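Local coordinates for tubulin-like protein CetZ2 (Haloferax volcanii, PDB 4B45) that binds GTP, belongs to the tubulin/FtsZ-like GTPases and takes part in controlling the shape of the archaeal cell, at residues Met1-Gly12 / Glu93-Gly102; Met75-Leu86 / Val114-Tyr123. All blocks are in the same frame, centred on the assembly; numbering follows the deposited sequence.

Contact 1 pairs the neighbouring parallel strands 3-8 and 96-102 within the sheet of the GTPase domain; contact 2 packs helix 68-85 against helix 107-120 on one face of that sheet. Their centres lie about 12 Å apart, and their segments alternate along the chain: strand 3-8, helix 68-85, strand 96-102, helix 107-120. They meet directly, Ile6 CD1 lying 3.4 Å from Leu86 CD1 and Val8 CG1 3.7 Å from Met75 CE. Strand 3-8 is thus what joins them: its Ile6 and Val8 pack against the helix pair, while its C-terminal end leads into the turn that holds the nucleotide phosphates.

Contact 1: residues Met1-Gly12 / Glu93-Gly102; sequences MKTVLIGVGQAG and EAESIFVVAG. With GSP (5'-guanosine-diphosphate-monothiophosphate), chain C.
Strands 3-8 and 96-102 run side by side as parallel neighbours inside the GTPase-domain sheet, and their buried contact ends at the nucleotide. The ladder runs through Phe98 N to Val4 O, Ile6 N to Phe98 O, Val100 N to Ile6 O and Val8 N to Val100 O; the bond from Ile6 N, 2.9 Å to Phe98 O, is nearly straight at 171°. Before the strands, Glu95 and Lys2 grip each other twice. Glu95 N donates to Lys2 O at 2.7 Å, and the Glu95 carboxylate returns to Lys2 N, OE1 accepting through its anti lone pair at 2.7 Å. Were Glu95 an alanine, the Lys2 amide would probably lose its carboxylate acceptor and the chain start would be less firmly tied. Next to it the hydroxyls of Ser96 and Thr3 share a hydrogen bond, OG to OG1 3.0 Å, with Met1 SD alongside Ser96 OG. With Thr3 OG1 anti to the backbone N (chi1 -162°), this oxygen also reaches the edge of the Phe98 ring, 3.3 Å from CD2. Leu5 CD2 lies beside Phe98 CB, the two side chains abreast, whereas Ile6 CD1 meets Ile97 CG2 on the other face, beneath helix 107-120. Past Val8 the chain turns into helix 9-26: Gln10 N donates to GSP O1B and Ala11 N to O2A, the latter at 2.7 Å. One water joins Val8 O, Gly12 N, Gly102 N and GSP O2A. Gly12 packs its CA 3.2 Å from Val100 O, where a side chain would clash. This strand-turn-helix, its glycines and backbone amides cradling phosphates at the C-terminal end of the parallel strands, is characteristic of the Rossmann-like nucleotide site of tubulin/FtsZ GTPases.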
loop_
_atom_site.group_PDB
_atom_site.type_symbol
_atom_site.label_atom_id
_atom_site.label_comp_id
_atom_site.label_asym_id
_atom_site.label_seq_id
_atom_site.Cartn_x
_atom_site.Cartn_y
_atom_site.Cartn_z
ATOM N N MET A 1 3.285 -2.224 -13.259
ATOM C CA MET A 1 3.576 -3.457 -12.538
ATOM C C MET A 1 2.335 -4.326 -12.366
ATOM O O MET A 1 1.428 -3.977 -11.611
ATOM C CB MET A 1 4.169 -3.153 -11.164
ATOM C CG MET A 1 4.396 -4.420 -10.357
ATOM S SD MET A 1 4.910 -4.118 -8.662
ATOM C CE MET A 1 6.664 -4.041 -8.879
ATOM N N LYS A 2 2.299 -5.462 -13.055
ATOM C CA LYS A 2 1.150 -6.348 -12.957
ATOM C C LYS A 2 1.239 -7.129 -11.655
ATOM O O LYS A 2 2.288 -7.702 -11.331
ATOM C CB LYS A 2 1.085 -7.293 -14.156
ATOM C CG LYS A 2 1.023 -6.590 -15.499
ATOM C CD LYS A 2 1.158 -7.603 -16.624
ATOM C CE LYS A 2 1.638 -6.961 -17.923
ATOM N NZ LYS A 2 1.836 -7.985 -18.988
ATOM N N THR A 3 0.143 -7.152 -10.903
ATOM C CA THR A 3 0.173 -7.726 -9.566
ATOM C C THR A 3 -1.025 -8.623 -9.237
ATOM O O THR A 3 -2.050 -8.609 -9.935
ATOM C CB THR A 3 0.304 -6.623 -8.512
ATOM O OG1 THR A 3 0.737 -7.198 -7.270
ATOM C CG2 THR A 3 -1.027 -5.909 -8.321
ATOM N N VAL A 4 -0.865 -9.419 -8.180
ATOM C CA VAL A 4 -1.936 -10.256 -7.636
ATOM C C VAL A 4 -2.173 -9.865 -6.186
ATOM O O VAL A 4 -1.233 -9.803 -5.390
ATOM C CB VAL A 4 -1.578 -11.760 -7.673
ATOM C CG1 VAL A 4 -2.593 -12.560 -6.859
ATOM C CG2 VAL A 4 -1.530 -12.264 -9.091
ATOM N N LEU A 5 -3.419 -9.572 -5.843
ATOM C CA LEU A 5 -3.716 -9.089 -4.504
ATOM C C LEU A 5 -4.313 -10.207 -3.665
ATOM O O LEU A 5 -5.218 -10.888 -4.115
ATOM C CB LEU A 5 -4.697 -7.921 -4.569
ATOM C CG LEU A 5 -4.272 -6.742 -5.437
ATOM C CD1 LEU A 5 -5.364 -5.650 -5.456
ATOM C CD2 LEU A 5 -2.946 -6.181 -4.946
ATOM N N ILE A 6 -3.810 -10.383 -2.445
ATOM C CA ILE A 6 -4.432 -11.297 -1.497
ATOM C C ILE A 6 -4.746 -10.596 -0.187
ATOM O O ILE A 6 -3.859 -10.379 0.633
ATOM C CB ILE A 6 -3.527 -12.493 -1.177
ATOM C CG1 ILE A 6 -3.060 -13.175 -2.464
ATOM C CG2 ILE A 6 -4.270 -13.478 -0.270
ATOM C CD1 ILE A 6 -1.769 -13.929 -2.290
ATOM N N GLY A 7 -6.012 -10.263 0.020
ATOM C CA GLY A 7 -6.444 -9.716 1.294
ATOM C C GLY A 7 -6.503 -10.780 2.372
ATOM O O GLY A 7 -6.928 -11.909 2.121
ATOM N N VAL A 8 -6.059 -10.432 3.573
ATOM C CA VAL A 8 -6.162 -11.337 4.716
ATOM C C VAL A 8 -6.846 -10.625 5.883
ATOM O O VAL A 8 -6.350 -9.620 6.391
ATOM C CB VAL A 8 -4.784 -11.873 5.156
ATOM C CG1 VAL A 8 -4.939 -12.789 6.356
ATOM C CG2 VAL A 8 -4.116 -12.623 4.013
ATOM N N GLY A 9 -7.997 -11.131 6.300
ATOM C CA GLY A 9 -8.763 -10.430 7.311
ATOM C C GLY A 9 -9.689 -9.385 6.708
ATOM O O GLY A 9 -9.748 -9.169 5.487
ATOM N N GLN A 10 -10.414 -8.707 7.581
ATOM C CA GLN A 10 -11.480 -7.821 7.144
ATOM C C GLN A 10 -10.987 -6.544 6.447
ATOM O O GLN A 10 -11.459 -6.189 5.357
ATOM C CB GLN A 10 -12.357 -7.474 8.344
ATOM C CG GLN A 10 -13.643 -6.810 7.961
ATOM C CD GLN A 10 -13.863 -5.559 8.746
ATOM O OE1 GLN A 10 -13.074 -4.612 8.658
ATOM N NE2 GLN A 10 -14.927 -5.539 9.539
ATOM N N ALA A 11 -10.061 -5.841 7.084
ATOM C CA ALA A 11 -9.487 -4.640 6.489
ATOM C C ALA A 11 -8.784 -4.987 5.176
ATOM O O ALA A 11 -8.948 -4.299 4.174
ATOM C CB ALA A 11 -8.509 -4.007 7.452
ATOM N N GLY A 12 -8.001 -6.062 5.189
ATOM C CA GLY A 12 -7.266 -6.479 4.002
ATOM C C GLY A 12 -8.161 -6.750 2.801
ATOM O O GLY A 12 -7.846 -6.371 1.670
ATOM N N GLU A 93 2.170 -13.858 -15.871
ATOM C CA GLU A 93 2.301 -12.435 -16.113
ATOM C C GLU A 93 2.521 -11.627 -14.846
ATOM O O GLU A 93 2.860 -10.453 -14.925
ATOM C CB GLU A 93 1.074 -11.915 -16.855
ATOM C CG GLU A 93 0.984 -12.403 -18.283
ATOM C CD GLU A 93 -0.430 -12.343 -18.819
ATOM O OE1 GLU A 93 -1.373 -12.272 -17.994
ATOM O OE2 GLU A 93 -0.596 -12.370 -20.061
ATOM N N ALA A 94 2.341 -12.245 -13.680
ATOM C CA ALA A 94 2.435 -11.504 -12.418
ATOM C C ALA A 94 3.857 -11.006 -12.159
ATOM O O ALA A 94 4.823 -11.758 -12.293
ATOM C CB ALA A 94 1.933 -12.357 -11.247
ATOM N N GLU A 95 3.988 -9.738 -11.791
ATOM C CA GLU A 95 5.313 -9.174 -11.572
ATOM C C GLU A 95 5.611 -8.996 -10.095
ATOM O O GLU A 95 6.747 -8.723 -9.697
ATOM C CB GLU A 95 5.461 -7.866 -12.339
ATOM C CG GLU A 95 5.560 -8.100 -13.835
ATOM C CD GLU A 95 5.500 -6.825 -14.646
ATOM O OE1 GLU A 95 4.623 -5.976 -14.371
ATOM O OE2 GLU A 95 6.320 -6.685 -15.578
ATOM N N SER A 96 4.575 -9.174 -9.284
ATOM C CA SER A 96 4.690 -9.036 -7.849
ATOM C C SER A 96 3.423 -9.600 -7.220
ATOM O O SER A 96 2.437 -9.841 -7.925
ATOM C CB SER A 96 4.857 -7.562 -7.476
ATOM O OG SER A 96 3.704 -6.825 -7.831
ATOM N N ILE A 97 3.460 -9.821 -5.908
ATOM C CA ILE A 97 2.281 -10.216 -5.143
ATOM C C ILE A 97 2.157 -9.348 -3.895
ATOM O O ILE A 97 3.118 -9.189 -3.135
ATOM C CB ILE A 97 2.333 -11.706 -4.709
ATOM C CG1 ILE A 97 2.341 -12.624 -5.930
ATOM C CG2 ILE A 97 1.122 -12.050 -3.824
ATOM C CD1 ILE A 97 2.500 -14.090 -5.575
ATOM N N PHE A 98 0.987 -8.753 -3.701
ATOM C CA PHE A 98 0.730 -7.956 -2.500
ATOM C C PHE A 98 -0.147 -8.720 -1.507
ATOM O O PHE A 98 -1.261 -9.108 -1.847
ATOM C CB PHE A 98 0.030 -6.646 -2.862
ATOM C CG PHE A 98 0.967 -5.537 -3.289
ATOM C CD1 PHE A 98 1.536 -4.699 -2.348
ATOM C CD2 PHE A 98 1.253 -5.328 -4.631
ATOM C CE1 PHE A 98 2.382 -3.666 -2.734
ATOM C CE2 PHE A 98 2.096 -4.306 -5.027
ATOM C CZ PHE A 98 2.658 -3.470 -4.069
ATOM N N VAL A 99 0.366 -8.968 -0.302
ATOM C CA VAL A 99 -0.480 -9.472 0.773
ATOM C C VAL A 99 -1.021 -8.259 1.533
ATOM O O VAL A 99 -0.260 -7.543 2.180
ATOM C CB VAL A 99 0.269 -10.428 1.741
ATOM C CG1 VAL A 99 -0.588 -10.714 2.975
ATOM C CG2 VAL A 99 0.631 -11.738 1.051
ATOM N N VAL A 100 -2.326 -8.012 1.434
ATOM C CA VAL A 100 -2.926 -6.809 2.024
ATOM C C VAL A 100 -3.574 -7.121 3.382
ATOM O O VAL A 100 -4.458 -7.970 3.468
ATOM C CB VAL A 100 -3.986 -6.209 1.069
ATOM C CG1 VAL A 100 -4.455 -4.869 1.552
ATOM C CG2 VAL A 100 -3.426 -6.111 -0.354
ATOM N N ALA A 101 -3.140 -6.433 4.437
ATOM C CA ALA A 101 -3.630 -6.728 5.785
ATOM C C ALA A 101 -3.693 -5.530 6.734
ATOM O O ALA A 101 -2.857 -4.623 6.687
ATOM C CB ALA A 101 -2.793 -7.816 6.416
ATOM N N GLY A 102 -4.706 -5.543 7.593
ATOM C CA GLY A 102 -4.728 -4.704 8.772
ATOM C C GLY A 102 -3.840 -5.355 9.813
ATOM O O GLY A 102 -4.094 -6.478 10.235
HETATM P PG GSP C . -10.474 -9.522 14.108
HETATM O O3B GSP C . -9.695 -9.960 12.776
HETATM S S1G GSP C . -9.734 -7.852 15.081
HETATM O O2G GSP C . -11.980 -9.290 13.792
HETATM O O3G GSP C . -10.254 -10.652 15.033
HETATM P PB GSP C . -9.356 -9.051 11.507
HETATM O O1B GSP C . -10.292 -9.261 10.342
HETATM O O2B GSP C . -7.953 -9.423 11.046
HETATM P PA GSP C . -9.424 -6.316 10.882
HETATM O O1A GSP C . -10.746 -5.596 10.870
HETATM O O2A GSP C . -9.076 -6.670 9.460
HETATM O O3A GSP C . -9.410 -7.526 11.881
HETATM O "O5'" GSP C . -8.277 -5.378 11.348
HETATM C "C5'" GSP C . -8.449 -4.382 12.298
HETATM C "C4'" GSP C . -7.623 -3.199 12.020
HETATM O "O4'" GSP C . -7.815 -2.768 10.706
HETATM C "C3'" GSP C . -7.978 -2.052 12.877
HETATM O "O3'" GSP C . -6.830 -1.306 13.017
HETATM C "C2'" GSP C . -8.957 -1.299 12.100
HETATM O "O2'" GSP C . -8.879 0.046 12.430
HETATM C "C1'" GSP C . -8.488 -1.484 10.740
HETATM N N9 GSP C . -9.508 -1.518 9.711
HETATM C C8 GSP C . -10.648 -2.215 9.737
HETATM N N7 GSP C . -11.305 -2.031 8.575
HETATM C C5 GSP C . -10.554 -1.204 7.786
HETATM C C6 GSP C . -10.738 -0.687 6.475
HETATM O O6 GSP C . -11.863 -0.979 5.726
HETATM N N1 GSP C . -9.784 0.131 5.968
HETATM C C2 GSP C . -8.680 0.431 6.688
HETATM N N2 GSP C . -7.684 1.318 6.074
HETATM N N3 GSP C . -8.461 -0.040 7.925
HETATM C C4 GSP C . -9.409 -0.870 8.502
HETATM O O HOH W 1 -7.081 -7.222 7.692
#

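Contact 2: residues Met75-Leu86 / Val114-Tyr123; sequences MESDQTEVMSAL and VLAKALAGVY
Val114, Leu115 and Met83 have the most surface buried in this packing of helix 68-85 against helix 107-120; the axes of segments 75-85 and 114-120 approach to 10.4 Å and cross at -51°. Val114 sits where the backbones come close. Its CG1, anti to the backbone N (chi1 178°), meets Met75 CG at 3.7 Å as the two side chains run antiparallel past one another, and the aliphatic and carboxylate parts of the bent Glu76 side chain lie across the same methyl. The next residue, Leu115, presents both methyls to Val82: CD1 is 3.8 Å from Val82 CG1 and CD2 is nearly as close. Its CB also lies near Met75 SD. Bends at Met83 chi2 and chi3 (both -71°) fold that chain back, so that SD comes to 4.0 Å from Leu119 CD2 and near Ala118 CB, while CE reaches Val122 CG2 at 4.0 Å and lies obliquely to the ring of Tyr123. Past the C-terminal end of helix 68-85, Leu86 and Leu119 meet tip to tip, CD1 to CD2 3.6 Å. No hydrogen bond crosses the interface, whose contacts are mainly apolar, with the Glu76 carboxylate at its margin. Toward the sheet, Leu115 and Leu119 touch Ile6 of strand 3-8, and Leu119 also touches Val99 of strand 96-102. Two neighbouring helices seated together on one face of a parallel sheet are the outer layer expected of the alpha/beta GTPase domain of the tubulin/FtsZ family.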
loop_
_atom_site.group_PDB
_atom_site.type_symbol
_atom_site.label_atom_id
_atom_site.label_comp_id
_atom_site.label_asym_id
_atom_site.label_seq_id
_atom_site.Cartn_x
_atom_site.Cartn_y
_atom_site.Cartn_z
ATOM N N MET A 75 -4.029 -19.971 9.564
ATOM C CA MET A 75 -3.372 -19.800 8.276
ATOM C C MET A 75 -2.324 -20.897 8.044
ATOM O O MET A 75 -2.089 -21.309 6.911
ATOM C CB MET A 75 -2.737 -18.403 8.173
ATOM C CG MET A 75 -2.083 -18.105 6.828
ATOM S SD MET A 75 -3.310 -17.925 5.524
ATOM C CE MET A 75 -3.993 -16.308 5.937
ATOM N N GLU A 76 -1.684 -21.364 9.110
ATOM C CA GLU A 76 -0.738 -22.474 8.980
ATOM C C GLU A 76 -1.449 -23.738 8.495
ATOM O O GLU A 76 -1.009 -24.386 7.534
ATOM C CB GLU A 76 -0.056 -22.782 10.321
ATOM C CG GLU A 76 0.809 -21.675 10.898
ATOM C CD GLU A 76 2.187 -21.593 10.256
ATOM O OE1 GLU A 76 2.378 -22.162 9.161
ATOM O OE2 GLU A 76 3.083 -20.961 10.858
ATOM N N SER A 77 -2.545 -24.081 9.174
ATOM C CA SER A 77 -3.283 -25.316 8.911
ATOM C C SER A 77 -3.946 -25.301 7.546
ATOM O O SER A 77 -4.083 -26.339 6.907
ATOM C CB SER A 77 -4.373 -25.518 9.963
ATOM O OG SER A 77 -3.853 -25.343 11.263
ATOM N N ASP A 78 -4.367 -24.118 7.112
ATOM C CA ASP A 78 -5.236 -24.009 5.952
ATOM C C ASP A 78 -4.565 -23.325 4.767
ATOM O O ASP A 78 -5.241 -22.981 3.794
ATOM C CB ASP A 78 -6.528 -23.271 6.326
ATOM C CG ASP A 78 -7.384 -24.044 7.346
ATOM O OD1 ASP A 78 -6.967 -25.140 7.774
ATOM O OD2 ASP A 78 -8.481 -23.559 7.712
ATOM N N GLN A 79 -3.246 -23.143 4.825
ATOM C CA GLN A 79 -2.549 -22.415 3.757
ATOM C C GLN A 79 -2.613 -23.063 2.371
ATOM O O GLN A 79 -2.593 -22.351 1.355
ATOM C CB GLN A 79 -1.099 -22.092 4.127
ATOM C CG GLN A 79 -0.251 -23.259 4.559
ATOM C CD GLN A 79 1.181 -22.831 4.835
ATOM O OE1 GLN A 79 1.539 -22.524 5.974
ATOM N NE2 GLN A 79 2.005 -22.796 3.790
ATOM N N THR A 80 -2.681 -24.395 2.330
ATOM C CA THR A 80 -2.792 -25.114 1.061
ATOM C C THR A 80 -4.044 -24.661 0.308
ATOM O O THR A 80 -3.970 -24.312 -0.866
ATOM C CB THR A 80 -2.794 -26.636 1.262
ATOM O OG1 THR A 80 -1.657 -27.014 2.050
ATOM C CG2 THR A 80 -2.740 -27.377 -0.095
ATOM N N GLU A 81 -5.180 -24.621 0.999
ATOM C CA GLU A 81 -6.419 -24.117 0.407
ATOM C C GLU A 81 -6.266 -22.664 -0.061
ATOM O O GLU A 81 -6.796 -22.279 -1.104
ATOM C CB GLU A 81 -7.592 -24.247 1.396
ATOM C CG GLU A 81 -7.954 -25.688 1.782
ATOM C CD GLU A 81 -6.941 -26.336 2.723
ATOM O OE1 GLU A 81 -5.972 -25.658 3.125
ATOM O OE2 GLU A 81 -7.108 -27.529 3.063
ATOM N N VAL A 82 -5.538 -21.860 0.712
ATOM C CA VAL A 82 -5.227 -20.496 0.296
ATOM C C VAL A 82 -4.347 -20.482 -0.958
ATOM O O VAL A 82 -4.729 -19.892 -1.975
ATOM C CB VAL A 82 -4.564 -19.677 1.424
ATOM C CG1 VAL A 82 -4.304 -18.254 0.960
ATOM C CG2 VAL A 82 -5.446 -19.678 2.672
ATOM N N MET A 83 -3.187 -21.145 -0.892
ATOM C CA MET A 83 -2.269 -21.243 -2.037
ATOM C C MET A 83 -2.956 -21.773 -3.298
ATOM O O MET A 83 -2.563 -21.433 -4.419
ATOM C CB MET A 83 -1.075 -22.161 -1.721
ATOM C CG MET A 83 -0.252 -21.797 -0.494
ATOM S SD MET A 83 0.760 -20.321 -0.640
ATOM C CE MET A 83 2.019 -20.890 -1.782
ATOM N N SER A 84 -3.967 -22.621 -3.116
ATOM C CA SER A 84 -4.649 -23.250 -4.248
ATOM C C SER A 84 -5.655 -22.325 -4.912
ATOM O O SER A 84 -6.004 -22.512 -6.077
ATOM C CB SER A 84 -5.330 -24.543 -3.820
ATOM O OG SER A 84 -4.347 -25.496 -3.462
ATOM N N ALA A 85 -6.127 -21.332 -4.169
ATOM C CA ALA A 85 -6.921 -20.278 -4.773
ATOM C C ALA A 85 -6.022 -19.488 -5.728
ATOM O O ALA A 85 -6.477 -18.981 -6.749
ATOM C CB ALA A 85 -7.518 -19.365 -3.703
ATOM N N LEU A 86 -4.734 -19.422 -5.402
ATOM C CA LEU A 86 -3.765 -18.665 -6.192
ATOM C C LEU A 86 -3.222 -19.398 -7.408
ATOM O O LEU A 86 -2.593 -18.779 -8.263
ATOM C CB LEU A 86 -2.581 -18.278 -5.323
ATOM C CG LEU A 86 -2.849 -17.269 -4.226
ATOM C CD1 LEU A 86 -1.579 -17.132 -3.428
ATOM C CD2 LEU A 86 -3.264 -15.954 -4.851
ATOM N N VAL A 114 2.521 -15.274 7.912
ATOM C CA VAL A 114 2.523 -16.674 7.531
ATOM C C VAL A 114 2.373 -16.851 6.016
ATOM O O VAL A 114 3.141 -17.570 5.389
ATOM C CB VAL A 114 1.422 -17.430 8.282
ATOM C CG1 VAL A 114 1.378 -18.882 7.852
ATOM C CG2 VAL A 114 1.657 -17.311 9.781
ATOM N N LEU A 115 1.384 -16.187 5.432
ATOM C CA LEU A 115 1.168 -16.274 3.996
ATOM C C LEU A 115 2.316 -15.609 3.206
ATOM O O LEU A 115 2.742 -16.104 2.144
ATOM C CB LEU A 115 -0.181 -15.648 3.647
ATOM C CG LEU A 115 -0.691 -15.840 2.227
ATOM C CD1 LEU A 115 -0.719 -17.314 1.917
ATOM C CD2 LEU A 115 -2.075 -15.214 2.067
ATOM N N ALA A 116 2.837 -14.504 3.730
ATOM C CA ALA A 116 3.939 -13.817 3.058
ATOM C C ALA A 116 5.160 -14.723 3.012
ATOM O O ALA A 116 5.797 -14.866 1.971
ATOM C CB ALA A 116 4.276 -12.505 3.750
ATOM N N LYS A 117 5.471 -15.342 4.146
ATOM C CA LYS A 117 6.620 -16.233 4.240
ATOM C C LYS A 117 6.442 -17.489 3.385
ATOM O O LYS A 117 7.406 -18.028 2.856
ATOM C CB LYS A 117 6.879 -16.618 5.697
ATOM C CG LYS A 117 8.062 -17.536 5.889
ATOM C CD LYS A 117 8.268 -17.865 7.355
ATOM C CE LYS A 117 9.514 -18.720 7.554
ATOM N NZ LYS A 117 9.822 -18.922 9.000
ATOM N N ALA A 118 5.206 -17.953 3.242
ATOM C CA ALA A 118 4.950 -19.106 2.384
ATOM C C ALA A 118 5.143 -18.764 0.896
ATOM O O ALA A 118 5.755 -19.529 0.143
ATOM C CB ALA A 118 3.556 -19.661 2.644
ATOM N N LEU A 119 4.625 -17.614 0.482
ATOM C CA LEU A 119 4.698 -17.181 -0.910
ATOM C C LEU A 119 6.114 -16.802 -1.328
ATOM O O LEU A 119 6.552 -17.106 -2.436
ATOM C CB LEU A 119 3.767 -15.990 -1.128
ATOM C CG LEU A 119 2.286 -16.367 -1.106
ATOM C CD1 LEU A 119 1.385 -15.169 -0.811
ATOM C CD2 LEU A 119 1.919 -16.992 -2.427
ATOM N N ALA A 120 6.825 -16.127 -0.433
ATOM C CA ALA A 120 8.187 -15.694 -0.702
ATOM C C ALA A 120 9.105 -16.888 -0.956
ATOM O O ALA A 120 10.129 -16.765 -1.622
ATOM C CB ALA A 120 8.708 -14.858 0.457
ATOM N N GLY A 121 8.727 -18.047 -0.431
ATOM C CA GLY A 121 9.581 -19.213 -0.508
ATOM C C GLY A 121 9.294 -20.118 -1.685
ATOM O O GLY A 121 9.737 -21.268 -1.703
ATOM N N VAL A 122 8.558 -19.610 -2.670
ATOM C CA VAL A 122 8.216 -20.415 -3.843
ATOM C C VAL A 122 8.142 -19.629 -5.154
ATOM O O VAL A 122 8.595 -20.107 -6.198
ATOM C CB VAL A 122 6.895 -21.188 -3.649
ATOM C CG1 VAL A 122 7.126 -22.501 -2.898
ATOM C CG2 VAL A 122 5.847 -20.317 -2.969
ATOM N N TYR A 123 7.566 -18.432 -5.104
ATOM C CA TYR A 123 7.452 -17.606 -6.306
ATOM C C TYR A 123 8.719 -16.784 -6.529
ATOM O O TYR A 123 9.432 -16.455 -5.576
ATOM C CB TYR A 123 6.196 -16.722 -6.249
ATOM C CG TYR A 123 4.922 -17.524 -6.395
ATOM C CD1 TYR A 123 4.500 -17.964 -7.639
ATOM C CD2 TYR A 123 4.158 -17.864 -5.287
ATOM C CE1 TYR A 123 3.352 -18.708 -7.784
ATOM C CE2 TYR A 123 3.003 -18.608 -5.419
ATOM C CZ TYR A 123 2.605 -19.029 -6.672
ATOM O OH TYR A 123 1.457 -19.776 -6.816
#